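3-hydroxyadipyl-CoA dehydrogenase (Escherichia coli, PDB 3MOG) oxidises (3S)-3-hydroxyadipyl-CoA to 3-oxoadipyl-CoA with NAD+ as the electron acceptor, a step in the bacterial degradation of phenylacetate, and forms a homotrimer. Local coordinates at residues A18-V23 / I89-E94; L32-S37 / H80-A85; P213-A218 / T378-A383; K350-A355 / Y370-Q375. All blocks are in the same frame, centred on the assembly; numbering follows the deposited sequence.

Interaction 1 (A18-V23 / I89-E94); sequences AGIAEV and IEAASE
I20 of the helix packs on I89 of a strand and on A91 just beyond it, and this part of the contact is wholly apolar. The two isoleucines cross at a slant: the branch methyl of I20, CG2, lies 3.7 Å from the terminal methyl I89 CD1, with I89 CG2 slightly farther at 4.1 Å. In I20 the CG2 branch stands opposite the backbone N (chi1 -70°), which leaves the CG1 arm to carry CD1 toward A91, where CD1 comes within 4.5 Å of A91 CB. Isoleucine suits both buried places because each offers a short methyl branch and a longer arm ending in a methyl, whereas the small A91 lets the chain leave the strand close to the helix.

The polar interaction lies on the 89-94 side. E90 starts out from the backbone away from the helix, and its OE1 bonds T118 OG1.

This is the start of a Rossmann fold: the glycine pattern G12, G14, G17 runs into the start of helix 15-26, consistent with NAD binding, and the helix lies over strand 87-90. That strand runs between 8-11 and 115-118, while F143 and L141 of strand 138-143 extend the packing beside I20 and I89 respectively.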
loop_
_atom_site.group_PDB
_atom_site.type_symbol
_atom_site.label_atom_id
_atom_site.label_comp_id
_atom_site.label_asym_id
_atom_site.label_seq_id
_atom_site.Cartn_x
_atom_site.Cartn_y
_atom_site.Cartn_z
ATOM N N ALA C 18 -19.861 -8.496 -32.422
ATOM C CA ALA C 18 -20.909 -8.210 -33.393
ATOM C C ALA C 18 -20.850 -6.759 -33.865
ATOM O O ALA C 18 -21.015 -6.477 -35.049
ATOM C CB ALA C 18 -22.276 -8.514 -32.776
ATOM N N GLY C 19 -20.579 -5.855 -32.926
ATOM C CA GLY C 19 -20.469 -4.438 -33.202
ATOM C C GLY C 19 -19.216 -4.107 -33.979
ATOM O O GLY C 19 -19.229 -3.227 -34.842
ATOM N N ILE C 20 -18.130 -4.816 -33.687
ATOM C CA ILE C 20 -16.882 -4.608 -34.419
ATOM C C ILE C 20 -17.027 -5.108 -35.867
ATOM O O ILE C 20 -16.609 -4.421 -36.826
ATOM C CB ILE C 20 -15.658 -5.213 -33.677
ATOM C CG1 ILE C 20 -15.351 -4.391 -32.413
ATOM C CG2 ILE C 20 -14.416 -5.246 -34.585
ATOM C CD1 ILE C 20 -14.618 -5.193 -31.279
ATOM N N ALA C 21 -17.662 -6.273 -36.010
ATOM C CA ALA C 21 -17.952 -6.880 -37.312
ATOM C C ALA C 21 -18.785 -5.949 -38.195
ATOM O O ALA C 21 -18.492 -5.785 -39.383
ATOM C CB ALA C 21 -18.661 -8.257 -37.128
ATOM N N GLU C 22 -19.804 -5.333 -37.596
ATOM C CA GLU C 22 -20.662 -4.357 -38.272
ATOM C C GLU C 22 -19.871 -3.171 -38.838
ATOM O O GLU C 22 -20.090 -2.781 -39.987
ATOM C CB GLU C 22 -21.753 -3.861 -37.322
ATOM C CG GLU C 22 -22.727 -2.848 -37.939
ATOM C CD GLU C 22 -23.714 -2.297 -36.928
ATOM O OE1 GLU C 22 -24.166 -1.152 -37.118
ATOM O OE2 GLU C 22 -24.035 -2.999 -35.938
ATOM N N VAL C 23 -18.932 -2.644 -38.050
ATOM C CA VAL C 23 -18.079 -1.526 -38.469
ATOM C C VAL C 23 -17.201 -1.914 -39.642
ATOM O O VAL C 23 -17.147 -1.192 -40.648
ATOM C CB VAL C 23 -17.190 -1.013 -37.310
ATOM C CG1 VAL C 23 -16.162 0.007 -37.804
ATOM C CG2 VAL C 23 -18.054 -0.413 -36.207
ATOM N N ILE C 89 -9.432 -9.516 -35.147
ATOM C CA ILE C 89 -9.784 -8.773 -33.943
ATOM C C ILE C 89 -10.505 -9.722 -32.980
ATOM O O ILE C 89 -11.632 -10.130 -33.228
ATOM C CB ILE C 89 -10.666 -7.555 -34.256
ATOM C CG1 ILE C 89 -9.989 -6.650 -35.283
ATOM C CG2 ILE C 89 -10.977 -6.756 -32.981
ATOM C CD1 ILE C 89 -10.917 -5.598 -35.870
ATOM N N GLU C 90 -9.836 -10.051 -31.885
ATOM C CA GLU C 90 -10.343 -10.988 -30.885
ATOM C C GLU C 90 -11.161 -10.254 -29.831
ATOM O O GLU C 90 -10.700 -9.286 -29.249
ATOM C CB GLU C 90 -9.152 -11.708 -30.230
ATOM C CG GLU C 90 -9.507 -12.749 -29.196
ATOM C CD GLU C 90 -9.878 -12.162 -27.841
ATOM O OE1 GLU C 90 -9.175 -11.245 -27.356
ATOM O OE2 GLU C 90 -10.893 -12.613 -27.278
ATOM N N ALA C 91 -12.367 -10.739 -29.562
ATOM C CA ALA C 91 -13.209 -10.162 -28.531
ATOM C C ALA C 91 -14.050 -11.246 -27.837
ATOM O O ALA C 91 -15.262 -11.122 -27.727
ATOM C CB ALA C 91 -14.103 -9.096 -29.141
ATOM N N ALA C 92 -13.406 -12.315 -27.390
ATOM C CA ALA C 92 -14.118 -13.402 -26.704
ATOM C C ALA C 92 -13.818 -13.387 -25.199
ATOM O O ALA C 92 -14.031 -12.356 -24.549
ATOM C CB ALA C 92 -13.794 -14.753 -27.341
ATOM N N SER C 93 -13.325 -14.500 -24.652
ATOM C CA SER C 93 -13.084 -14.617 -23.202
ATOM C C SER C 93 -12.014 -13.652 -22.707
ATOM O O SER C 93 -10.996 -13.468 -23.367
ATOM C CB SER C 93 -12.711 -16.054 -22.813
ATOM O OG SER C 93 -12.367 -16.165 -21.439
ATOM N N GLU C 94 -12.265 -13.043 -21.548
ATOM C CA GLU C 94 -11.325 -12.101 -20.939
ATOM C C GLU C 94 -10.186 -12.757 -20.156
ATOM O O GLU C 94 -9.151 -12.134 -19.950
ATOM C CB GLU C 94 -12.048 -11.071 -20.057
ATOM C CG GLU C 94 -12.951 -10.079 -20.808
ATOM C CD GLU C 94 -12.197 -8.979 -21.576
ATOM O OE1 GLU C 94 -10.953 -8.865 -21.468
ATOM O OE2 GLU C 94 -12.869 -8.212 -22.300
#

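Interaction 2 (L32-S37 / H80-A85); sequences LLYDIS and HALAAA
With CG opposite the carbonyl carbon (chi1 -59°), L32 sends its CD1 end over the turn to A81 O and L82 CA, while Y34, with CG opposite the backbone N (chi1 170°), sets its ring beside L82 CD1. Both residues belong to strand 31-34 of the NAD-binding Rossmann fold, and being two apart on it they face the same way, toward a short 3-10 turn that precedes strand 87-90. The intervening L33 points to the other face of the sheet, where helix 38-57 covers it.

L82 fills the notch between the two. Its CD2 methyl sits 3.8 Å from L32 CB and 4.0 Å from Y34 CB, touching the bases of both side chains, while its CD1 methyl approaches the tyrosine ring at a slant. Leucine is apt here, since one methyl fits between the two CB atoms while the other lies by the ring. Small A81 allows the turn to come close to the strand, and V76 of the adjoining strand 73-76 touches all four of these side chains, so the turn covers one face of the sheet near its 73-76 edge.

Beyond Y34 the chain turns polar: D35 OD2 bonds S13 OG, and S37 caps the next helix through A40 N. D35 sits where an acid binds the adenosine ribose in many NAD-dependent Rossmann enzymes, and may do so here. Back at the turn, L32 CD1 lies 3.4 Å from the carbonyl oxygen A81 O.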
loop_
_atom_site.group_PDB
_atom_site.type_symbol
_atom_site.label_atom_id
_atom_site.label_comp_id
_atom_site.label_asym_id
_atom_site.label_seq_id
_atom_site.Cartn_x
_atom_site.Cartn_y
_atom_site.Cartn_z
ATOM N N LEU C 32 -14.995 -12.327 -41.579
ATOM C CA LEU C 32 -15.159 -13.674 -41.059
ATOM C C LEU C 32 -15.492 -13.579 -39.581
ATOM O O LEU C 32 -14.626 -13.269 -38.766
ATOM C CB LEU C 32 -13.881 -14.487 -41.275
ATOM C CG LEU C 32 -13.408 -14.647 -42.731
ATOM C CD1 LEU C 32 -12.015 -15.236 -42.794
ATOM C CD2 LEU C 32 -14.364 -15.486 -43.557
ATOM N N LEU C 33 -16.751 -13.813 -39.237
ATOM C CA LEU C 33 -17.180 -13.778 -37.847
ATOM C C LEU C 33 -17.110 -15.189 -37.232
ATOM O O LEU C 33 -17.915 -16.055 -37.562
ATOM C CB LEU C 33 -18.592 -13.190 -37.735
ATOM C CG LEU C 33 -19.204 -12.916 -36.347
ATOM C CD1 LEU C 33 -18.393 -11.901 -35.520
ATOM C CD2 LEU C 33 -20.620 -12.411 -36.527
ATOM N N TYR C 34 -16.139 -15.402 -36.350
ATOM C CA TYR C 34 -15.839 -16.721 -35.803
ATOM C C TYR C 34 -16.339 -16.928 -34.382
ATOM O O TYR C 34 -16.088 -16.109 -33.498
ATOM C CB TYR C 34 -14.326 -16.996 -35.849
ATOM C CG TYR C 34 -13.893 -18.245 -35.091
ATOM C CD1 TYR C 34 -13.271 -18.153 -33.842
ATOM C CD2 TYR C 34 -14.116 -19.522 -35.618
ATOM C CE1 TYR C 34 -12.879 -19.288 -33.142
ATOM C CE2 TYR C 34 -13.721 -20.673 -34.918
ATOM C CZ TYR C 34 -13.107 -20.543 -33.687
ATOM O OH TYR C 34 -12.723 -21.666 -32.993
ATOM N N ASP C 35 -17.036 -18.046 -34.189
ATOM C CA ASP C 35 -17.395 -18.588 -32.883
ATOM C C ASP C 35 -17.616 -20.088 -33.087
ATOM O O ASP C 35 -17.962 -20.514 -34.197
ATOM C CB ASP C 35 -18.674 -17.937 -32.355
ATOM C CG ASP C 35 -18.858 -18.121 -30.857
ATOM O OD1 ASP C 35 -18.150 -18.948 -30.240
ATOM O OD2 ASP C 35 -19.721 -17.425 -30.289
ATOM N N ILE C 36 -17.416 -20.879 -32.028
ATOM C CA ILE C 36 -17.638 -22.333 -32.103
ATOM C C ILE C 36 -19.123 -22.721 -32.184
ATOM O O ILE C 36 -19.463 -23.774 -32.728
ATOM C CB ILE C 36 -16.952 -23.109 -30.947
ATOM C CG1 ILE C 36 -17.322 -22.503 -29.587
ATOM C CG2 ILE C 36 -15.424 -23.160 -31.157
ATOM C CD1 ILE C 36 -17.400 -23.519 -28.459
ATOM N N SER C 37 -19.995 -21.872 -31.648
ATOM C CA SER C 37 -21.439 -22.102 -31.682
ATOM C C SER C 37 -22.079 -21.408 -32.890
ATOM O O SER C 37 -21.997 -20.178 -33.033
ATOM C CB SER C 37 -22.085 -21.628 -30.378
ATOM O OG SER C 37 -23.495 -21.620 -30.486
ATOM N N HIS C 80 -9.617 -22.461 -39.118
ATOM C CA HIS C 80 -8.737 -22.515 -40.279
ATOM C C HIS C 80 -9.179 -21.604 -41.407
ATOM O O HIS C 80 -8.358 -21.202 -42.224
ATOM C CB HIS C 80 -8.589 -23.951 -40.781
ATOM C CG HIS C 80 -7.762 -24.815 -39.883
ATOM N ND1 HIS C 80 -6.387 -24.861 -39.959
ATOM C CD2 HIS C 80 -8.116 -25.657 -38.883
ATOM C CE1 HIS C 80 -5.928 -25.695 -39.041
ATOM N NE2 HIS C 80 -6.956 -26.195 -38.379
ATOM N N ALA C 81 -10.469 -21.272 -41.437
ATOM C CA ALA C 81 -11.003 -20.321 -42.413
ATOM C C ALA C 81 -10.411 -18.923 -42.230
ATOM O O ALA C 81 -10.336 -18.151 -43.187
ATOM C CB ALA C 81 -12.524 -20.273 -42.351
ATOM N N LEU C 82 -9.951 -18.615 -41.017
ATOM C CA LEU C 82 -9.300 -17.327 -40.750
ATOM C C LEU C 82 -7.866 -17.209 -41.308
ATOM O O LEU C 82 -7.179 -16.213 -41.041
ATOM C CB LEU C 82 -9.307 -16.991 -39.248
ATOM C CG LEU C 82 -10.520 -17.213 -38.339
ATOM C CD1 LEU C 82 -10.236 -16.558 -36.990
ATOM C CD2 LEU C 82 -11.810 -16.672 -38.919
ATOM N N ALA C 83 -7.420 -18.202 -42.083
ATOM C CA ALA C 83 -6.102 -18.134 -42.739
ATOM C C ALA C 83 -6.039 -17.050 -43.822
ATOM O O ALA C 83 -4.966 -16.534 -44.133
ATOM C CB ALA C 83 -5.714 -19.478 -43.322
ATOM N N ALA C 84 -7.197 -16.719 -44.380
ATOM C CA ALA C 84 -7.323 -15.680 -45.401
ATOM C C ALA C 84 -7.301 -14.232 -44.851
ATOM O O ALA C 84 -7.102 -13.276 -45.617
ATOM C CB ALA C 84 -8.583 -15.922 -46.221
ATOM N N ALA C 85 -7.498 -14.075 -43.539
ATOM C CA ALA C 85 -7.610 -12.742 -42.919
ATOM C C ALA C 85 -6.283 -12.002 -42.828
ATOM O O ALA C 85 -5.262 -12.586 -42.460
ATOM C CB ALA C 85 -8.237 -12.849 -41.546
#

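Interaction 3 (P213-A218 / T378-A383); sequences PEVIDA and TVLQIA
V215 and L380 point straight at each other, tip to tip, with V215 CG1 3.9 Å from L380 CD1. The valine comes from the first turn of helix 213-223 and the leucine from strand 378-381, an outermost strand of its sheet. I382, two residues farther along, meets the same valine differently: the two side chains pass at a slant, and V215 CG1 lies 3.7 Å from I382 CG2. One methyl therefore serves two partners. It can do so because CG1 of V215 stands opposite the backbone N (chi1 174°), held out from the helix toward the strand.

One helical turn on, A218 CB touches the same leucine methyl, 4.3 Å from L380 CD1. The i, i+3 spacing puts V215 and A218 on one face of the helix, and alanine's small size leaves room for the leucine methyl beside the valine. Short, stiff V215 presents its methyl with little freedom of rotation; beta-branched I382 suits an extended backbone.

The helix belongs to the first of the two 3-hydroxyacyl-CoA dehydrogenase C-terminal domains, and the strand to the reduced Rossmann-fold domain, so the contact joins two domains of one chain. Around it, A211 touches I382 and V292 touches A218. Between these two segments carbon meets carbon throughout, in a partly buried, hydrophobic fit; the directional link close by is a backbone hydrogen bond from V351 of the neighbouring strand to the end of helix 213-223.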
loop_
_atom_site.group_PDB
_atom_site.type_symbol
_atom_site.label_atom_id
_atom_site.label_comp_id
_atom_site.label_asym_id
_atom_site.label_seq_id
_atom_site.Cartn_x
_atom_site.Cartn_y
_atom_site.Cartn_z
ATOM N N PRO C 213 -26.393 11.875 -3.073
ATOM C CA PRO C 213 -25.814 11.480 -4.368
ATOM C C PRO C 213 -26.300 12.326 -5.543
ATOM O O PRO C 213 -25.522 12.611 -6.467
ATOM C CB PRO C 213 -26.252 10.023 -4.543
ATOM C CG PRO C 213 -27.151 9.696 -3.381
ATOM C CD PRO C 213 -26.909 10.715 -2.315
ATOM N N GLU C 214 -27.572 12.721 -5.489
ATOM C CA GLU C 214 -28.209 13.588 -6.491
ATOM C C GLU C 214 -27.540 14.949 -6.562
ATOM O O GLU C 214 -27.497 15.563 -7.613
ATOM C CB GLU C 214 -29.707 13.825 -6.169
ATOM C CG GLU C 214 -30.483 12.623 -5.677
ATOM C CD GLU C 214 -30.505 12.524 -4.157
ATOM O OE1 GLU C 214 -31.011 13.461 -3.498
ATOM O OE2 GLU C 214 -30.022 11.502 -3.622
ATOM N N VAL C 215 -27.046 15.431 -5.428
ATOM C CA VAL C 215 -26.409 16.742 -5.366
ATOM C C VAL C 215 -24.988 16.664 -5.973
ATOM O O VAL C 215 -24.594 17.536 -6.760
ATOM C CB VAL C 215 -26.445 17.310 -3.920
ATOM C CG1 VAL C 215 -25.651 18.599 -3.801
ATOM C CG2 VAL C 215 -27.894 17.562 -3.488
ATOM N N ILE C 216 -24.250 15.603 -5.630
ATOM C CA ILE C 216 -22.939 15.334 -6.225
ATOM C C ILE C 216 -23.054 15.216 -7.742
ATOM O O ILE C 216 -22.295 15.863 -8.469
ATOM C CB ILE C 216 -22.315 14.035 -5.671
ATOM C CG1 ILE C 216 -22.259 14.080 -4.139
ATOM C CG2 ILE C 216 -20.948 13.794 -6.311
ATOM C CD1 ILE C 216 -21.765 12.779 -3.453
ATOM N N ASP C 217 -24.021 14.422 -8.217
ATOM C CA ASP C 217 -24.262 14.282 -9.662
ATOM C C ASP C 217 -24.661 15.590 -10.367
ATOM O O ASP C 217 -24.308 15.814 -11.533
ATOM C CB ASP C 217 -25.320 13.212 -9.944
ATOM C CG ASP C 217 -24.798 11.792 -9.747
ATOM O OD1 ASP C 217 -23.576 11.587 -9.587
ATOM O OD2 ASP C 217 -25.626 10.868 -9.742
ATOM N N ALA C 218 -25.380 16.452 -9.655
ATOM C CA ALA C 218 -25.865 17.702 -10.246
ATOM C C ALA C 218 -24.744 18.721 -10.383
ATOM O O ALA C 218 -24.683 19.442 -11.368
ATOM C CB ALA C 218 -27.016 18.277 -9.426
ATOM N N THR C 378 -28.036 28.401 -9.734
ATOM C CA THR C 378 -28.734 27.553 -8.773
ATOM C C THR C 378 -27.748 27.199 -7.661
ATOM O O THR C 378 -26.735 26.532 -7.907
ATOM C CB THR C 378 -29.232 26.239 -9.406
ATOM O OG1 THR C 378 -29.981 26.515 -10.597
ATOM C CG2 THR C 378 -30.101 25.469 -8.417
ATOM N N VAL C 379 -28.054 27.650 -6.450
ATOM C CA VAL C 379 -27.189 27.454 -5.288
ATOM C C VAL C 379 -27.571 26.202 -4.502
ATOM O O VAL C 379 -28.664 26.136 -3.940
ATOM C CB VAL C 379 -27.256 28.673 -4.337
ATOM C CG1 VAL C 379 -26.279 28.513 -3.180
ATOM C CG2 VAL C 379 -26.973 29.949 -5.089
ATOM N N LEU C 380 -26.667 25.217 -4.463
ATOM C CA LEU C 380 -26.842 24.020 -3.619
ATOM C C LEU C 380 -25.903 24.071 -2.432
ATOM O O LEU C 380 -24.712 24.319 -2.600
ATOM C CB LEU C 380 -26.573 22.744 -4.411
ATOM C CG LEU C 380 -27.502 22.390 -5.564
ATOM C CD1 LEU C 380 -26.897 21.290 -6.382
ATOM C CD2 LEU C 380 -28.869 21.964 -5.055
ATOM N N GLN C 381 -26.426 23.840 -1.232
ATOM C CA GLN C 381 -25.601 23.915 -0.031
ATOM C C GLN C 381 -25.159 22.536 0.449
ATOM O O GLN C 381 -25.992 21.639 0.627
ATOM C CB GLN C 381 -26.325 24.665 1.089
ATOM C CG GLN C 381 -25.392 25.111 2.196
ATOM C CD GLN C 381 -26.040 26.048 3.206
ATOM O OE1 GLN C 381 -27.188 26.482 3.045
ATOM N NE2 GLN C 381 -25.290 26.377 4.255
ATOM N N ILE C 382 -23.848 22.373 0.662
ATOM C CA ILE C 382 -23.282 21.084 1.093
ATOM C C ILE C 382 -22.404 21.251 2.334
ATOM O O ILE C 382 -22.278 22.358 2.847
ATOM C CB ILE C 382 -22.492 20.404 -0.055
ATOM C CG1 ILE C 382 -21.262 21.223 -0.448
ATOM C CG2 ILE C 382 -23.389 20.195 -1.290
ATOM C CD1 ILE C 382 -20.389 20.557 -1.547
ATOM N N ALA C 383 -21.790 20.169 2.817
ATOM C CA ALA C 383 -20.877 20.285 3.954
ATOM C C ALA C 383 -19.587 21.049 3.584
ATOM O O ALA C 383 -19.251 21.183 2.408
ATOM C CB ALA C 383 -20.563 18.920 4.543
#

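Interaction 4 (K350-A355 / Y370-Q375); sequences KVVTIA and YYLQQQ
L372 reaches from the last turn of its helix to I354 and V352 on the strand, closing the inside of a beta-alpha-beta unit in the reduced Rossmann-fold domain. Strand 351-356 leads into helix 362-373, which packs back on it before the chain enters the parallel neighbour 378-381.

The tight part is the pair I354 and L372. Their side chains slide past each other in opposite directions, and I354 CG2 comes to 3.7 Å from L372 CD1. The first torsion of I354 (chi1 72°) tucks CG1 between the backbone N and the carbonyl carbon and leaves CG2 opposite the carbonyl carbon, where it meets the leucine. L372 likewise has CG opposite its carbonyl carbon, and from there its extended chain (chi2 170°) carries CD1 to the sheet. A long, forked leucine suits the distance between helix and strand, and beta-branched isoleucine and valine suit the strand. I344 and V379 of the flanking strands also touch L372, so the leucine sits on several strands at once.

Solvent lies instead at the end of the helix: Q375 N bonds L372 O at 3.0 Å as the turn tightens, and the exposed Q374 lies on the outer side. Q373 is tied by its amide to E296 O and V298 N. The approach of V352, on the same face of the strand as I354, is looser but still buried, with I344, K346 and K377 around it: V352 CG1 stands 4.5 Å from L372 CD1, the same methyl that I354 touches closely.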
loop_
_atom_site.group_PDB
_atom_site.type_symbol
_atom_site.label_atom_id
_atom_site.label_comp_id
_atom_site.label_asym_id
_atom_site.label_seq_id
_atom_site.Cartn_x
_atom_site.Cartn_y
_atom_site.Cartn_z
ATOM N N LYS C 350 -24.683 26.443 -14.553
ATOM C CA LYS C 350 -25.535 27.205 -13.645
ATOM C C LYS C 350 -25.553 26.637 -12.233
ATOM O O LYS C 350 -25.735 27.370 -11.270
ATOM C CB LYS C 350 -26.950 27.330 -14.210
ATOM C CG LYS C 350 -27.080 28.462 -15.214
ATOM C CD LYS C 350 -27.760 28.004 -16.492
ATOM C CE LYS C 350 -27.448 28.958 -17.637
ATOM N NZ LYS C 350 -27.768 28.366 -18.969
ATOM N N VAL C 351 -25.347 25.334 -12.108
ATOM C CA VAL C 351 -25.321 24.714 -10.792
ATOM C C VAL C 351 -24.007 25.011 -10.085
ATOM O O VAL C 351 -22.928 24.820 -10.642
ATOM C CB VAL C 351 -25.670 23.220 -10.859
ATOM C CG1 VAL C 351 -25.240 22.493 -9.597
ATOM C CG2 VAL C 351 -27.174 23.069 -11.077
ATOM N N VAL C 352 -24.133 25.518 -8.863
ATOM C CA VAL C 352 -23.021 25.982 -8.050
ATOM C C VAL C 352 -23.181 25.359 -6.646
ATOM O O VAL C 352 -24.292 25.365 -6.095
ATOM C CB VAL C 352 -23.089 27.530 -7.996
ATOM C CG1 VAL C 352 -22.564 28.087 -6.703
ATOM C CG2 VAL C 352 -22.380 28.149 -9.181
ATOM N N THR C 353 -22.112 24.794 -6.068
ATOM C CA THR C 353 -22.195 24.401 -4.650
ATOM C C THR C 353 -21.474 25.375 -3.718
ATOM O O THR C 353 -20.509 26.034 -4.109
ATOM C CB THR C 353 -21.846 22.897 -4.330
ATOM O OG1 THR C 353 -20.437 22.665 -4.408
ATOM C CG2 THR C 353 -22.572 21.944 -5.245
ATOM N N ILE C 354 -21.984 25.489 -2.491
ATOM C CA ILE C 354 -21.435 26.418 -1.499
ATOM C C ILE C 354 -21.384 25.768 -0.122
ATOM O O ILE C 354 -22.087 24.798 0.140
ATOM C CB ILE C 354 -22.246 27.765 -1.386
ATOM C CG1 ILE C 354 -23.607 27.541 -0.709
ATOM C CG2 ILE C 354 -22.400 28.461 -2.753
ATOM C CD1 ILE C 354 -24.157 28.768 -0.022
ATOM N N ALA C 355 -20.519 26.287 0.740
ATOM C CA ALA C 355 -20.493 25.857 2.127
ATOM C C ALA C 355 -20.229 27.072 2.957
ATOM O O ALA C 355 -19.369 27.892 2.613
ATOM C CB ALA C 355 -19.413 24.792 2.371
ATOM N N TYR C 370 -28.028 35.195 -1.862
ATOM C CA TYR C 370 -28.775 36.186 -2.640
ATOM C C TYR C 370 -27.955 36.660 -3.839
ATOM O O TYR C 370 -28.419 36.586 -4.975
ATOM C CB TYR C 370 -29.213 37.393 -1.776
ATOM C CG TYR C 370 -29.901 38.496 -2.581
ATOM C CD1 TYR C 370 -31.266 38.418 -2.897
ATOM C CD2 TYR C 370 -29.183 39.605 -3.044
ATOM C CE1 TYR C 370 -31.895 39.416 -3.654
ATOM C CE2 TYR C 370 -29.797 40.602 -3.803
ATOM C CZ TYR C 370 -31.152 40.505 -4.102
ATOM O OH TYR C 370 -31.751 41.499 -4.847
ATOM N N TYR C 371 -26.742 37.137 -3.571
ATOM C CA TYR C 371 -25.834 37.613 -4.612
ATOM C C TYR C 371 -25.686 36.631 -5.769
ATOM O O TYR C 371 -25.711 37.032 -6.937
ATOM C CB TYR C 371 -24.454 37.931 -4.023
ATOM C CG TYR C 371 -23.413 38.229 -5.076
ATOM C CD1 TYR C 371 -22.393 37.308 -5.367
ATOM C CD2 TYR C 371 -23.456 39.420 -5.806
ATOM C CE1 TYR C 371 -21.442 37.575 -6.346
ATOM C CE2 TYR C 371 -22.514 39.696 -6.790
ATOM C CZ TYR C 371 -21.507 38.775 -7.050
ATOM O OH TYR C 371 -20.575 39.054 -8.020
ATOM N N LEU C 372 -25.539 35.350 -5.429
ATOM C CA LEU C 372 -25.329 34.304 -6.416
ATOM C C LEU C 372 -26.564 34.056 -7.264
ATOM O O LEU C 372 -26.460 33.921 -8.488
ATOM C CB LEU C 372 -24.881 33.006 -5.734
ATOM C CG LEU C 372 -23.467 33.007 -5.148
ATOM C CD1 LEU C 372 -23.234 31.775 -4.289
ATOM C CD2 LEU C 372 -22.437 33.108 -6.257
ATOM N N GLN C 373 -27.723 34.005 -6.602
ATOM C CA GLN C 373 -29.018 33.764 -7.248
ATOM C C GLN C 373 -29.343 34.853 -8.262
ATOM O O GLN C 373 -29.900 34.573 -9.327
ATOM C CB GLN C 373 -30.133 33.686 -6.206
ATOM C CG GLN C 373 -30.213 32.369 -5.453
ATOM C CD GLN C 373 -31.182 32.427 -4.284
ATOM O OE1 GLN C 373 -31.497 33.503 -3.772
ATOM N NE2 GLN C 373 -31.654 31.265 -3.849
ATOM N N GLN C 374 -28.956 36.083 -7.936
ATOM C CA GLN C 374 -29.174 37.231 -8.807
ATOM C C GLN C 374 -28.246 37.225 -10.034
ATOM O O GLN C 374 -28.322 38.121 -10.884
ATOM C CB GLN C 374 -29.032 38.533 -8.004
ATOM C CG GLN C 374 -30.033 39.633 -8.400
ATOM C CD GLN C 374 -31.496 39.218 -8.230
ATOM O OE1 GLN C 374 -31.879 38.625 -7.214
ATOM N NE2 GLN C 374 -32.321 39.538 -9.228
ATOM N N GLN C 375 -27.382 36.211 -10.122
ATOM C CA GLN C 375 -26.476 36.040 -11.255
ATOM C C GLN C 375 -26.846 34.831 -12.106
ATOM O O GLN C 375 -26.093 34.439 -12.996
ATOM C CB GLN C 375 -25.022 35.935 -10.788
ATOM C CG GLN C 375 -24.525 37.154 -10.038
ATOM C CD GLN C 375 -23.021 37.272 -10.048
ATOM O OE1 GLN C 375 -22.301 36.301 -9.793
ATOM N NE2 GLN C 375 -22.531 38.473 -10.341
#

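Overall arrangement
The four contacts fall into two pairs at opposite sides of the chain's centre. Interactions 1 and 2, with centres 12 Å apart, share the eight-stranded sheet of the NAD-binding domain; along the chain interaction 2 is nested inside the loop that interaction 1 closes, and they meet where A21 of helix 15-26 packs on L33. Interactions 3 and 4, their centres also 12 Å apart, share the smaller six-stranded sheet, where strands 351-356 and 378-381 are neighbours joined by probable backbone hydrogen bonds, and interaction 4 is nested within interaction 3. The pairs follow in series, the centres of interactions 2 and 4 lying about 60 Å apart. Two Rossmann-like regions are thus packed separately, and interaction 3 ties the second to the intervening helical domain.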